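Local coordinates for protein gamma-glutamyltransferase 1 Threonine peptidase. MEROPS family T03 (Pseudomonas nitroreducens, PDB 7D9E) that probably transfers gamma-glutamyl groups from donors such as glutamine to amines or water, as an N-terminal nucleophile enzyme built from a large and a small subunit, at residues 303-308 with 347-352; 129-134 with 215-220. One frame throughout, in Å; residues are numbered along the deposited sequence.

Contact 1 (303-308 with 347-352)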
ATOM      1  N   LEU A 303     -15.008 -15.441   6.099  1.00 19.28           N
ATOM      2  CA  LEU A 303     -13.823 -14.594   5.975  1.00 18.34           C
ATOM      3  C   LEU A 303     -13.569 -13.832   7.268  1.00 19.13           C
ATOM      4  O   LEU A 303     -12.412 -13.670   7.687  1.00 20.04           O
ATOM      5  CB  LEU A 303     -13.939 -13.606   4.818  1.00 18.79           C
ATOM      6  CG  LEU A 303     -14.125 -14.153   3.405  1.00 26.42           C
ATOM      7  CD1 LEU A 303     -13.675 -13.089   2.383  1.00 28.10           C
ATOM      8  CD2 LEU A 303     -13.408 -15.460   3.141  1.00 23.88           C
ATOM      9  N   SER A 304     -14.643 -13.335   7.905  1.00 19.59           N
ATOM     10  CA  SER A 304     -14.496 -12.574   9.140  1.00 19.17           C
ATOM     11  C   SER A 304     -13.900 -13.429  10.247  1.00 19.93           C
ATOM     12  O   SER A 304     -13.070 -12.948  11.024  1.00 19.59           O
ATOM     13  CB  SER A 304     -15.842 -11.996   9.573  1.00 20.56           C
ATOM     14  OG  SER A 304     -16.383 -11.143   8.556  1.00 20.55           O
ATOM     15  N   GLU A 305     -14.296 -14.706  10.321  1.00 18.98           N
ATOM     16  CA  GLU A 305     -13.750 -15.591  11.346  1.00 20.08           C
ATOM     17  C   GLU A 305     -12.260 -15.805  11.132  1.00 22.21           C
ATOM     18  O   GLU A 305     -11.489 -15.895  12.100  1.00 21.77           O
ATOM     19  CB  GLU A 305     -14.477 -16.931  11.313  1.00 23.12           C
ATOM     20  CG  GLU A 305     -15.839 -16.922  11.978  1.00 23.33           C
ATOM     21  CD  GLU A 305     -15.743 -16.869  13.494  1.00 25.57           C
ATOM     22  OE1 GLU A 305     -15.151 -17.799  14.100  1.00 26.03           O
ATOM     23  OE2 GLU A 305     -16.248 -15.895  14.090  1.00 24.33           O
ATOM     24  N   ILE A 306     -11.837 -15.904   9.871  1.00 20.72           N
ATOM     25  CA  ILE A 306     -10.415 -16.021   9.582  1.00 21.01           C
ATOM     26  C   ILE A 306      -9.698 -14.725   9.937  1.00 19.39           C
ATOM     27  O   ILE A 306      -8.642 -14.736  10.584  1.00 19.53           O
ATOM     28  CB  ILE A 306     -10.193 -16.415   8.111  1.00 20.65           C
ATOM     29  CG1 ILE A 306     -10.962 -17.691   7.763  1.00 22.36           C
ATOM     30  CG2 ILE A 306      -8.710 -16.614   7.868  1.00 22.42           C
ATOM     31  CD1 ILE A 306     -10.853 -18.082   6.307  1.00 23.12           C
ATOM     32  N   GLU A 307     -10.285 -13.587   9.561  1.00 20.06           N
ATOM     33  CA  GLU A 307      -9.655 -12.294   9.803  1.00 20.14           C
ATOM     34  C   GLU A 307      -9.479 -12.017  11.291  1.00 19.56           C
ATOM     35  O   GLU A 307      -8.497 -11.373  11.680  1.00 20.18           O
ATOM     36  CB  GLU A 307     -10.435 -11.180   9.100  1.00 19.97           C
ATOM     37  CG  GLU A 307     -10.317 -11.335   7.574  1.00 18.54           C
ATOM     38  CD  GLU A 307     -11.429 -10.692   6.787  1.00 19.78           C
ATOM     39  OE1 GLU A 307     -12.443 -10.275   7.379  1.00 22.67           O
ATOM     40  OE2 GLU A 307     -11.281 -10.632   5.546  1.00 20.76           O
ATOM     41  N   LYS A 308     -10.377 -12.536  12.135  1.00 19.30           N
ATOM     42  CA  LYS A 308     -10.224 -12.367  13.574  1.00 20.85           C
ATOM     43  C   LYS A 308      -8.863 -12.865  14.038  1.00 22.20           C
ATOM     44  O   LYS A 308      -8.178 -12.204  14.832  1.00 21.82           O
ATOM     45  CB  LYS A 308     -11.321 -13.133  14.310  1.00 21.45           C
ATOM     46  CG  LYS A 308     -12.638 -12.358  14.466  1.00 21.41           C
ATOM     47  CD  LYS A 308     -13.646 -13.231  15.182  1.00 22.81           C
ATOM     48  CE  LYS A 308     -14.694 -12.432  15.956  1.00 24.89           C
ATOM     49  NZ  LYS A 308     -15.496 -11.522  15.062  1.00 24.50           N
ATOM     50  N   ASP A 347     -20.622 -21.402  11.792  1.00 30.70           N
ATOM     51  CA  ASP A 347     -22.045 -21.200  12.020  1.00 32.78           C
ATOM     52  C   ASP A 347     -22.370 -20.032  12.942  1.00 34.68           C
ATOM     53  O   ASP A 347     -23.519 -19.585  12.953  1.00 32.94           O
ATOM     54  CB  ASP A 347     -22.665 -22.495  12.571  1.00 40.50           C
ATOM     55  CG  ASP A 347     -22.352 -23.715  11.702  1.00 42.36           C
ATOM     56  N   ALA A 348     -21.394 -19.507  13.682  1.00 28.43           N
ATOM     57  CA  ALA A 348     -21.631 -18.427  14.629  1.00 25.61           C
ATOM     58  C   ALA A 348     -20.359 -17.616  14.835  1.00 31.43           C
ATOM     59  O   ALA A 348     -19.252 -18.073  14.550  1.00 27.09           O
ATOM     60  CB  ALA A 348     -22.121 -18.967  15.981  1.00 30.13           C
ATOM     61  N   ILE A 349     -20.533 -16.398  15.351  1.00 27.28           N
ATOM     62  CA  ILE A 349     -19.406 -15.517  15.614  1.00 26.67           C
ATOM     63  C   ILE A 349     -18.664 -15.998  16.853  1.00 27.05           C
ATOM     64  O   ILE A 349     -19.260 -16.183  17.922  1.00 29.26           O
ATOM     65  CB  ILE A 349     -19.895 -14.079  15.824  1.00 27.93           C
ATOM     66  CG1 ILE A 349     -20.589 -13.548  14.561  1.00 25.14           C
ATOM     67  CG2 ILE A 349     -18.728 -13.178  16.181  1.00 29.30           C
ATOM     68  CD1 ILE A 349     -21.241 -12.190  14.771  1.00 28.03           C
ATOM     69  N   SER A 350     -17.350 -16.154  16.722  1.00 27.52           N
ATOM     70  CA  SER A 350     -16.509 -16.479  17.866  1.00 30.63           C
ATOM     71  C   SER A 350     -16.454 -15.314  18.844  1.00 28.08           C
ATOM     72  O   SER A 350     -16.425 -14.148  18.442  1.00 28.38           O
ATOM     73  CB  SER A 350     -15.088 -16.765  17.380  1.00 29.38           C
ATOM     74  OG  SER A 350     -15.003 -17.995  16.687  1.00 27.49           O
ATOM     75  N   ALA A 351     -16.389 -15.632  20.138  1.00 28.63           N
ATOM     76  CA  ALA A 351     -16.289 -14.588  21.145  1.00 29.05           C
ATOM     77  C   ALA A 351     -14.989 -13.821  20.963  1.00 34.80           C
ATOM     78  O   ALA A 351     -13.901 -14.400  21.033  1.00 32.60           O
ATOM     79  CB  ALA A 351     -16.337 -15.213  22.544  1.00 34.09           C
ATOM     80  N   THR A 352     -15.103 -12.512  20.732  1.00 33.06           N
ATOM     81  CA  THR A 352     -13.926 -11.693  20.463  1.00 30.24           C
ATOM     82  C   THR A 352     -12.945 -11.754  21.623  1.00 33.39           C
ATOM     83  O   THR A 352     -11.730 -11.817  21.410  1.00 35.74           O
ATOM     84  CB  THR A 352     -14.369 -10.251  20.199  1.00 33.83           C
ATOM     85  OG1 THR A 352     -15.148 -10.217  18.997  1.00 32.84           O
ATOM     86  CG2 THR A 352     -13.178  -9.327  20.043  1.00 33.99           C
TER
HETATM   87  O   HOH W   1     -14.558  -9.053  16.599  1.00 26.83           O
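Helix 297-317 is tied here to the loop that follows helix 334-343 by a two-pronged grip of the carboxylate of E305 on S350. The hydroxyl OG of S350 donates to E305 OE1 at 2.6 Å, using the syn lone pair of that oxygen, while the amide N of S350 reaches E305 OE2 at 2.9 Å. This second bond is almost straight (176° at the hydrogen) but arrives 27° out of the carboxylate plane, again on the syn side. The E305 chain leaves the helix with CG beside its own backbone N and then bends at chi2 (-73°), which swings both oxygens to the loop. The grip thus joins a helix of the large-subunit chain of a gamma-glutamyltranspeptidase to the irregular segment near that chain's C-terminal end; R309, salt-bridged to E305 OE1 and hydrogen-bonded to S350 OG, and the backbone N of N345, bonded to E305 OE1, join the network. A glutamine in place of E305 would probably lose the carboxylate that R309 bridges to and set an amide NH2 against one of the donors of S350. One turn on, K308 extends across the loop until a bend at chi4. Its CE lies 3.5 Å from the carbonyl O of S350, and K308 NZ sits 3.8 Å from CG2 of I349, the two side chains crossing at about a right angle. A water accepts from K308 NZ (3.1 Å) and donates to OG1 of T352 (2.7 Å), bridging helix and loop. The stronger polar partner of NZ is D132 of the other chain of the assembly, probably the small subunit, with which it forms a salt bridge.

Contact 2 (129-134 with 215-220); sequences GTVMGL and DDFYKG
F217 and Y218 carry one side of a helix-to-helix contact within the Ntn-hydrolase fold, where the first turn of helix 130-141 meets the short helix 214-219. The short axes run 9.8 Å apart at an angle of 142°, nearer antiparallel than parallel. F217 comes first; its ring reaches V131 because chi1 (-168°) turns CG away from the backbone N, and V131 CG2 lies 3.8 Å from CD2 of F217. The CB of F217 also approaches V131 CG1, and F35 of the neighbouring chain meets the F217 ring. Y218 takes the other rotation, CG beside the backbone N (chi1 -61°), and its ring passes obliquely beside M132. One face of this ring has F217 CD1 over its centre; over the opposite face stands M132 CE, 4.3 Å from the ring centroid, a CH-pi contact. The M132 sulfur, farther off and oblique to the ring, adds a Met-aromatic contact, and M132 CB comes within 3.8 Å of Y218 CE2. The phenol reaches the start of helix 130-141, where Y218 OH is 3.5 Å from CA of G129 and bonds to the carbonyl of P128. Y218 OH also accepts a weak bond from M132 N (3.3 Å). Finally, a water accepts from N of V131 at 2.9 Å and donates to Y218 OH at 3.1 Å.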
ATOM      1  N   GLY A 129      11.562   7.460   1.677  1.00 17.63           N
ATOM      2  CA  GLY A 129      12.322   6.426   0.994  1.00 17.81           C
ATOM      3  C   GLY A 129      12.156   6.332  -0.509  1.00 16.79           C
ATOM      4  O   GLY A 129      12.956   5.684  -1.175  1.00 17.89           O
ATOM      5  N   THR A 130      11.133   6.971  -1.075  1.00 17.11           N
ATOM      6  CA  THR A 130      10.771   6.690  -2.462  1.00 17.55           C
ATOM      7  C   THR A 130      11.905   6.946  -3.454  1.00 18.20           C
ATOM      8  O   THR A 130      12.185   6.101  -4.310  1.00 17.76           O
ATOM      9  CB  THR A 130       9.514   7.461  -2.827  1.00 15.63           C
ATOM     10  OG1 THR A 130       8.469   6.955  -2.006  1.00 16.30           O
ATOM     11  CG2 THR A 130       9.175   7.253  -4.274  1.00 18.48           C
ATOM     12  N   VAL A 131      12.566   8.102  -3.373  1.00 16.46           N
ATOM     13  CA  VAL A 131      13.628   8.379  -4.340  1.00 18.72           C
ATOM     14  C   VAL A 131      14.731   7.327  -4.255  1.00 19.76           C
ATOM     15  O   VAL A 131      15.237   6.854  -5.278  1.00 20.23           O
ATOM     16  CB  VAL A 131      14.163   9.811  -4.196  1.00 19.43           C
ATOM     17  CG1 VAL A 131      15.344  10.027  -5.144  1.00 22.35           C
ATOM     18  CG2 VAL A 131      13.053  10.803  -4.516  1.00 19.27           C
ATOM     19  N   MET A 132      15.122   6.943  -3.039  1.00 18.21           N
ATOM     20  CA  MET A 132      16.112   5.878  -2.900  1.00 19.21           C
ATOM     21  C   MET A 132      15.642   4.554  -3.456  1.00 19.44           C
ATOM     22  O   MET A 132      16.413   3.840  -4.113  1.00 19.98           O
ATOM     23  CB  MET A 132      16.587   5.774  -1.450  1.00 21.02           C
ATOM     24  CG  MET A 132      17.731   4.795  -1.340  1.00 23.35           C
ATOM     25  SD  MET A 132      19.233   5.459  -1.902  1.00 25.77           S
ATOM     26  CE  MET A 132      19.629   6.634  -0.473  1.00 24.74           C
ATOM     27  N   GLY A 133      14.391   4.189  -3.172  1.00 16.88           N
ATOM     28  CA  GLY A 133      13.849   2.942  -3.681  1.00 18.54           C
ATOM     29  C   GLY A 133      13.873   2.870  -5.194  1.00 18.17           C
ATOM     30  O   GLY A 133      14.376   1.902  -5.774  1.00 19.27           O
ATOM     31  N   LEU A 134      13.354   3.907  -5.852  1.00 19.72           N
ATOM     32  CA  LEU A 134      13.310   3.907  -7.313  1.00 18.75           C
ATOM     33  C   LEU A 134      14.718   3.862  -7.891  1.00 17.82           C
ATOM     34  O   LEU A 134      14.975   3.159  -8.881  1.00 20.22           O
ATOM     35  CB  LEU A 134      12.547   5.134  -7.798  1.00 20.24           C
ATOM     36  CG  LEU A 134      11.099   5.219  -7.303  1.00 20.55           C
ATOM     37  CD1 LEU A 134      10.474   6.549  -7.711  1.00 19.02           C
ATOM     38  CD2 LEU A 134      10.301   4.050  -7.835  1.00 18.71           C
ATOM     39  N   ASP A 215      21.267  11.748  -4.762  1.00 25.54           N
ATOM     40  CA  ASP A 215      22.185  12.721  -4.191  1.00 26.76           C
ATOM     41  C   ASP A 215      21.484  14.056  -3.959  1.00 30.65           C
ATOM     42  O   ASP A 215      21.727  14.728  -2.956  1.00 28.96           O
ATOM     43  CB  ASP A 215      23.395  12.905  -5.101  1.00 27.61           C
ATOM     44  CG  ASP A 215      24.515  11.934  -4.789  1.00 41.59           C
ATOM     45  OD1 ASP A 215      24.360  11.114  -3.860  1.00 43.04           O
ATOM     46  OD2 ASP A 215      25.559  12.002  -5.470  1.00 47.21           O
ATOM     47  N   ASP A 216      20.599  14.456  -4.868  1.00 26.53           N
ATOM     48  CA  ASP A 216      19.875  15.706  -4.644  1.00 26.21           C
ATOM     49  C   ASP A 216      18.939  15.587  -3.449  1.00 26.45           C
ATOM     50  O   ASP A 216      18.878  16.488  -2.596  1.00 23.96           O
ATOM     51  CB  ASP A 216      19.064  16.075  -5.881  1.00 27.09           C
ATOM     52  CG  ASP A 216      18.029  17.147  -5.600  1.00 28.50           C
ATOM     53  OD1 ASP A 216      18.445  18.290  -5.283  1.00 28.38           O
ATOM     54  OD2 ASP A 216      16.809  16.842  -5.664  1.00 27.55           O
ATOM     55  N   PHE A 217      18.182  14.490  -3.389  1.00 24.17           N
ATOM     56  CA  PHE A 217      17.135  14.378  -2.384  1.00 23.61           C
ATOM     57  C   PHE A 217      17.701  14.236  -0.983  1.00 21.69           C
ATOM     58  O   PHE A 217      17.171  14.831  -0.032  1.00 21.82           O
ATOM     59  CB  PHE A 217      16.199  13.203  -2.692  1.00 22.48           C
ATOM     60  CG  PHE A 217      14.965  13.208  -1.869  1.00 21.51           C
ATOM     61  CD1 PHE A 217      14.974  12.638  -0.601  1.00 19.28           C
ATOM     62  CD2 PHE A 217      13.790  13.806  -2.332  1.00 21.00           C
ATOM     63  CE1 PHE A 217      13.841  12.661   0.184  1.00 20.57           C
ATOM     64  CE2 PHE A 217      12.657  13.806  -1.559  1.00 19.57           C
ATOM     65  CZ  PHE A 217      12.682  13.253  -0.292  1.00 20.75           C
ATOM     66  N   TYR A 218      18.769  13.451  -0.830  1.00 22.05           N
ATOM     67  CA  TYR A 218      19.283  13.111   0.492  1.00 22.14           C
ATOM     68  C   TYR A 218      20.505  13.924   0.899  1.00 24.94           C
ATOM     69  O   TYR A 218      20.783  14.022   2.100  1.00 27.11           O
ATOM     70  CB  TYR A 218      19.565  11.601   0.597  1.00 21.00           C
ATOM     71  CG  TYR A 218      18.310  10.776   0.382  1.00 21.79           C
ATOM     72  CD1 TYR A 218      17.447  10.498   1.434  1.00 22.95           C
ATOM     73  CD2 TYR A 218      17.971  10.316  -0.880  1.00 22.97           C
ATOM     74  CE1 TYR A 218      16.288   9.762   1.235  1.00 21.04           C
ATOM     75  CE2 TYR A 218      16.796   9.575  -1.087  1.00 19.75           C
ATOM     76  CZ  TYR A 218      15.978   9.315  -0.014  1.00 18.24           C
ATOM     77  OH  TYR A 218      14.805   8.604  -0.166  1.00 19.58           O
ATOM     78  N   LYS A 219      21.235  14.520  -0.064  1.00 23.76           N
ATOM     79  CA  LYS A 219      22.500  15.193   0.221  1.00 24.94           C
ATOM     80  C   LYS A 219      22.646  16.559  -0.437  1.00 30.38           C
ATOM     81  O   LYS A 219      23.634  17.257  -0.151  1.00 32.75           O
ATOM     82  CB  LYS A 219      23.669  14.312  -0.245  1.00 26.64           C
ATOM     83  CG  LYS A 219      23.813  13.024   0.539  1.00 36.42           C
ATOM     84  N   GLY A 220      21.703  16.968  -1.284  1.00 28.12           N
ATOM     85  CA  GLY A 220      21.834  18.162  -2.094  1.00 25.10           C
ATOM     86  C   GLY A 220      20.811  19.255  -1.832  1.00 28.58           C
ATOM     87  O   GLY A 220      20.390  19.457  -0.689  1.00 27.27           O
TER
HETATM   88  O   HOH W   2      12.191   9.933  -1.218  1.00 18.16           O

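Overall arrangement
Contacts 1 and 2 illustrate how different interactions join distant parts of one chain: a carboxylate gripping a loop in 303-308 with 347-352, and aromatic rings packed on a helix start in 129-134 with 215-220. Their centres are 44 Å apart on opposite sides of the chain's centre, and their nearest atoms are about 28 Å apart. In sequence they follow in series, contact 2 closing before contact 1 opens. Contact 2 is the more buried, and it lies in the neighbourhood of the bound 6-diazenyl-5-oxo-L-norleucine, which is about 11 Å from the side chain of T130. Both contacts also meet the neighbouring chain.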